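Local coordinates for protein pyruvate kinase 1 (Trypanosoma brucei brucei, PDB 4KCT) that transfers the phosphoryl group of phosphoenolpyruvate to ADP, giving pyruvate and ATP, and has an intrinsic activity that decarboxylates oxaloacetate, at residues A[30-35]-A[39-44]; A[51-54]-A[60-63]. All blocks are in the same frame, centred on the assembly; numbering follows the deposited sequence.

Contact 1: residues A[30-35]-A[39-44]; sequences PSTQSV and KNLMKS
In the TIM barrel of pyruvate kinase, the loop after the first strand, 23-27, turns directly into the first outer helix, 35-44, and here Thr32 and Val35 meet Leu41 and Lys39. Val35 O accepts the N-H of Lys39 at 2.9 Å, a first-turn helical bond with an N-H...O angle of 160°. Ser34 is the N-cap: its OG accepts the backbone N-H of Ala37. The CG of Lys39 lies 3.5 Å from that same Val35 O, and its chain, bent at chi3 (-55°), carries NZ to salt bridges with Glu36 and Glu74, the latter on helix 58-75.

Three residues before Val35, Thr32 CG2 touches Leu41 CD1 at 3.8 Å, the two side chains crossing at about a right angle. With chi1 at 42°, Thr32 has its methyl beside the backbone N and turned to the leucine, while OG1 is bonded to Thr334 O and Gly29 N. Leu41 also packs on Val344 of helix 340-356. Threonine thus divides its two branches by polarity: the methyl meets the buried leucine, and the hydroxyl of this buried residue has its hydrogen-bonding needs met by the backbone of helix 332-335 and of its own loop.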
loop_
_atom_site.group_PDB
_atom_site.type_symbol
_atom_site.label_atom_id
_atom_site.label_comp_id
_atom_site.label_asym_id
_atom_site.label_seq_id
_atom_site.Cartn_x
_atom_site.Cartn_y
_atom_site.Cartn_z
ATOM N N PRO A 30 -11.431 -45.034 -22.016
ATOM C CA PRO A 30 -11.008 -46.432 -22.011
ATOM C C PRO A 30 -9.817 -46.703 -21.083
ATOM O O PRO A 30 -9.715 -47.786 -20.550
ATOM C CB PRO A 30 -10.624 -46.710 -23.480
ATOM C CG PRO A 30 -10.626 -45.383 -24.167
ATOM C CD PRO A 30 -11.491 -44.461 -23.368
ATOM N N SER A 31 -8.950 -45.718 -20.854
ATOM C CA SER A 31 -7.826 -45.932 -19.933
ATOM C C SER A 31 -8.280 -46.085 -18.490
ATOM O O SER A 31 -7.500 -46.546 -17.641
ATOM C CB SER A 31 -6.817 -44.789 -20.015
ATOM O OG SER A 31 -6.087 -44.854 -21.201
ATOM N N THR A 32 -9.430 -45.487 -18.162
ATOM C CA THR A 32 -9.768 -45.242 -16.761
ATOM C C THR A 32 -11.158 -45.729 -16.292
ATOM O O THR A 32 -11.558 -45.449 -15.155
ATOM C CB THR A 32 -9.582 -43.756 -16.379
ATOM O OG1 THR A 32 -10.080 -42.924 -17.446
ATOM C CG2 THR A 32 -8.069 -43.450 -16.189
ATOM N N GLN A 33 -11.920 -46.381 -17.162
ATOM C CA GLN A 33 -13.330 -46.626 -16.840
ATOM C C GLN A 33 -13.589 -47.751 -15.820
ATOM O O GLN A 33 -14.659 -47.808 -15.208
ATOM C CB GLN A 33 -14.179 -46.835 -18.099
ATOM C CG GLN A 33 -15.675 -46.678 -17.825
ATOM C CD GLN A 33 -16.527 -47.023 -19.035
ATOM O OE1 GLN A 33 -16.309 -48.044 -19.684
ATOM N NE2 GLN A 33 -17.428 -46.133 -19.395
ATOM N N SER A 34 -12.667 -48.695 -15.710
ATOM C CA SER A 34 -12.906 -49.850 -14.859
ATOM C C SER A 34 -12.939 -49.422 -13.387
ATOM O O SER A 34 -12.338 -48.407 -13.003
ATOM C CB SER A 34 -11.833 -50.927 -15.084
ATOM O OG SER A 34 -10.589 -50.522 -14.531
ATOM N N VAL A 35 -13.636 -50.188 -12.559
ATOM C CA VAL A 35 -13.692 -49.862 -11.143
ATOM C C VAL A 35 -12.279 -49.815 -10.540
ATOM O O VAL A 35 -11.965 -48.941 -9.727
ATOM C CB VAL A 35 -14.575 -50.859 -10.375
ATOM C CG1 VAL A 35 -14.463 -50.642 -8.876
ATOM C CG2 VAL A 35 -16.024 -50.736 -10.850
ATOM N N LYS A 39 -10.547 -46.528 -8.831
ATOM C CA LYS A 39 -10.027 -46.514 -7.463
ATOM C C LYS A 39 -8.618 -45.949 -7.422
ATOM O O LYS A 39 -8.308 -45.094 -6.587
ATOM C CB LYS A 39 -10.056 -47.918 -6.838
ATOM C CG LYS A 39 -11.446 -48.321 -6.353
ATOM C CD LYS A 39 -11.386 -49.512 -5.389
ATOM C CE LYS A 39 -10.657 -50.667 -6.004
ATOM N NZ LYS A 39 -10.599 -51.838 -5.060
ATOM N N ASN A 40 -7.768 -46.396 -8.345
ATOM C CA ASN A 40 -6.435 -45.853 -8.433
ATOM C C ASN A 40 -6.419 -44.355 -8.745
ATOM O O ASN A 40 -5.565 -43.618 -8.242
ATOM C CB ASN A 40 -5.609 -46.624 -9.450
ATOM C CG ASN A 40 -5.218 -48.004 -8.949
ATOM O OD1 ASN A 40 -5.135 -48.226 -7.757
ATOM N ND2 ASN A 40 -4.999 -48.927 -9.863
ATOM N N LEU A 41 -7.284 -43.925 -9.655
ATOM C CA LEU A 41 -7.404 -42.500 -9.952
ATOM C C LEU A 41 -7.767 -41.713 -8.692
ATOM O O LEU A 41 -7.253 -40.621 -8.465
ATOM C CB LEU A 41 -8.463 -42.260 -11.017
ATOM C CG LEU A 41 -8.081 -42.105 -12.489
ATOM C CD1 LEU A 41 -9.149 -41.304 -13.246
ATOM C CD2 LEU A 41 -6.702 -41.480 -12.688
ATOM N N MET A 42 -8.731 -42.223 -7.933
ATOM C CA MET A 42 -9.157 -41.569 -6.699
ATOM C C MET A 42 -8.008 -41.521 -5.685
ATOM O O MET A 42 -7.722 -40.471 -5.103
ATOM C CB MET A 42 -10.352 -42.306 -6.105
ATOM C CG MET A 42 -11.620 -42.078 -6.908
ATOM S SD MET A 42 -12.927 -43.236 -6.469
ATOM C CE MET A 42 -14.099 -42.864 -7.790
ATOM N N LYS A 43 -7.312 -42.636 -5.515
ATOM C CA LYS A 43 -6.157 -42.644 -4.612
ATOM C C LYS A 43 -5.103 -41.685 -5.089
ATOM O O LYS A 43 -4.409 -41.087 -4.298
ATOM C CB LYS A 43 -5.563 -44.044 -4.498
ATOM C CG LYS A 43 -6.434 -44.991 -3.701
ATOM C CD LYS A 43 -5.986 -46.426 -3.953
ATOM C CE LYS A 43 -6.538 -47.367 -2.917
ATOM N NZ LYS A 43 -5.905 -48.704 -3.096
ATOM N N SER A 44 -4.997 -41.515 -6.396
ATOM C CA SER A 44 -3.976 -40.626 -6.953
ATOM C C SER A 44 -4.321 -39.142 -6.775
ATOM O O SER A 44 -3.424 -38.274 -6.840
ATOM C CB SER A 44 -3.741 -40.934 -8.436
ATOM O OG SER A 44 -3.215 -42.242 -8.608
#

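Contact 2: residues A[51-54]-A[60-63]; sequences MNFS and YHQT. With K (potassium ion), chain D.
The imidazole of His61 has the phenyl ring of Phe53 stacked on one face and the edge of Tyr60, its own neighbour in sequence, turned to the opposite one. This packing joins strand 46-52 to helix 58-75 within a beta-alpha-beta unit of the TIM barrel. Phe53 and His61 form an offset stack, centroids 3.9 Å apart and planes at 14°, in which His61 CD2 sits over the centre of the phenyl ring and Phe53 CE1 is displaced toward the imidazole rim. On the other side Tyr60 CD2 stands 3.8 Å above the imidazole plane, again toward the rim, and His61 CE1 lies in the tyrosine plane. The edge of the phenyl ring meets Met51 CB in its plane.

With CG beside its backbone N (chi1 -65°), His61 reaches from the helix to the strand end, and its NE2 is hydrogen-bonded to His55 O in the connecting loop, which helps to fix the ring's rotation. Met51 lies alongside, its SD 3.8 Å from His61 O and oblique to the imidazole, while Asn52 O approaches His61 CE1 at 3.5 Å.

Beyond the stack the chain turns into the potassium site, which Asp84 and Thr85 complete. Two waters also bind the ion. Asn52 OD1 serves twice: it coordinates potassium at 2.7 Å and, in an Asx turn, accepts Ser54 N from above its carbonyl plane, while Ser54 OG binds the same potassium at 2.8 Å.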
loop_
_atom_site.group_PDB
_atom_site.type_symbol
_atom_site.label_atom_id
_atom_site.label_comp_id
_atom_site.label_asym_id
_atom_site.label_seq_id
_atom_site.Cartn_x
_atom_site.Cartn_y
_atom_site.Cartn_z
ATOM N N MET A 51 -17.389 -36.839 -17.507
ATOM C CA MET A 51 -17.847 -37.588 -18.662
ATOM C C MET A 51 -17.992 -36.631 -19.839
ATOM O O MET A 51 -18.771 -35.671 -19.782
ATOM C CB MET A 51 -19.206 -38.237 -18.367
ATOM C CG MET A 51 -19.245 -39.074 -17.078
ATOM S SD MET A 51 -20.882 -39.742 -16.771
ATOM C CE MET A 51 -21.857 -38.253 -16.476
ATOM N N ASN A 52 -17.257 -36.904 -20.909
ATOM C CA ASN A 52 -17.302 -36.081 -22.087
ATOM C C ASN A 52 -18.335 -36.607 -23.045
ATOM O O ASN A 52 -18.094 -37.600 -23.746
ATOM C CB ASN A 52 -15.942 -36.065 -22.781
ATOM C CG ASN A 52 -15.910 -35.108 -23.970
ATOM O OD1 ASN A 52 -16.905 -34.425 -24.275
ATOM N ND2 ASN A 52 -14.781 -35.061 -24.649
ATOM N N PHE A 53 -19.515 -35.992 -23.034
ATOM C CA PHE A 53 -20.626 -36.470 -23.862
ATOM C C PHE A 53 -20.498 -36.040 -25.311
ATOM O O PHE A 53 -21.379 -36.328 -26.114
ATOM C CB PHE A 53 -21.986 -36.001 -23.305
ATOM C CG PHE A 53 -22.569 -36.918 -22.277
ATOM C CD1 PHE A 53 -21.840 -37.279 -21.151
ATOM C CD2 PHE A 53 -23.853 -37.443 -22.442
ATOM C CE1 PHE A 53 -22.388 -38.111 -20.194
ATOM C CE2 PHE A 53 -24.404 -38.272 -21.490
ATOM C CZ PHE A 53 -23.659 -38.643 -20.384
ATOM N N SER A 54 -19.382 -35.409 -25.673
ATOM C CA SER A 54 -19.048 -35.305 -27.097
ATOM C C SER A 54 -18.873 -36.681 -27.747
ATOM O O SER A 54 -19.104 -36.826 -28.937
ATOM C CB SER A 54 -17.798 -34.460 -27.319
ATOM O OG SER A 54 -18.065 -33.107 -27.048
ATOM N N TYR A 60 -22.467 -46.249 -22.499
ATOM C CA TYR A 60 -21.067 -46.076 -22.114
ATOM C C TYR A 60 -20.946 -45.222 -20.826
ATOM O O TYR A 60 -20.258 -45.599 -19.858
ATOM C CB TYR A 60 -20.273 -45.439 -23.268
ATOM C CG TYR A 60 -18.780 -45.306 -22.981
ATOM C CD1 TYR A 60 -17.927 -46.402 -23.128
ATOM C CD2 TYR A 60 -18.248 -44.116 -22.452
ATOM C CE1 TYR A 60 -16.575 -46.301 -22.852
ATOM C CE2 TYR A 60 -16.897 -44.020 -22.121
ATOM C CZ TYR A 60 -16.067 -45.116 -22.320
ATOM O OH TYR A 60 -14.747 -45.054 -21.948
ATOM N N HIS A 61 -21.646 -44.098 -20.802
ATOM C CA HIS A 61 -21.544 -43.187 -19.676
ATOM C C HIS A 61 -22.235 -43.706 -18.467
ATOM O O HIS A 61 -21.821 -43.428 -17.353
ATOM C CB HIS A 61 -22.068 -41.811 -20.049
ATOM C CG HIS A 61 -21.249 -41.133 -21.103
ATOM N ND1 HIS A 61 -19.923 -40.895 -20.947
ATOM C CD2 HIS A 61 -21.554 -40.794 -22.414
ATOM C CE1 HIS A 61 -19.436 -40.356 -22.077
ATOM N NE2 HIS A 61 -20.434 -40.263 -22.961
ATOM N N GLN A 62 -23.257 -44.545 -18.655
ATOM C CA GLN A 62 -23.870 -45.212 -17.514
ATOM C C GLN A 62 -22.851 -46.095 -16.787
ATOM O O GLN A 62 -22.845 -46.167 -15.554
ATOM C CB GLN A 62 -25.079 -46.069 -17.942
ATOM C CG GLN A 62 -25.789 -46.720 -16.746
ATOM C CD GLN A 62 -26.559 -45.715 -15.914
ATOM O OE1 GLN A 62 -27.461 -45.054 -16.417
ATOM N NE2 GLN A 62 -26.141 -45.522 -14.654
ATOM N N THR A 63 -22.047 -46.821 -17.555
ATOM C CA THR A 63 -20.962 -47.633 -16.984
ATOM C C THR A 63 -20.011 -46.770 -16.129
ATOM O O THR A 63 -19.617 -47.164 -15.021
ATOM C CB THR A 63 -20.192 -48.390 -18.094
ATOM O OG1 THR A 63 -21.100 -49.264 -18.777
ATOM C CG2 THR A 63 -19.051 -49.228 -17.521
HETATM K K K D . -17.798 -31.852 -24.539
HETATM O O HOH W 1 -17.897 -30.039 -26.417
HETATM O O HOH W 2 -15.068 -30.908 -24.780
#

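Overall arrangement
Contacts 1 and 2 follow one another along the barrel wall, their centres 15 Å apart: helix 35-44 leads into strand 46-52, whose end carries the potassium ligands of contact 2. They also touch directly. Gln33 NE2 lies 2.9 Å from Tyr60 O, Gln33 CD packs against Thr63 CG2 at 3.7 Å, and Tyr60 OH comes within 3.3 Å of Pro30 N, so the loop of 30-35 rests on the start of helix 58-75. Contact 2 is the one tied to the active site, the side chain of Asn52 lying about 7 Å from bound pyruvate and about 8 Å from the magnesium ion held by Glu241 and Asp265. Contact 1 is packing of the surrounding barrel.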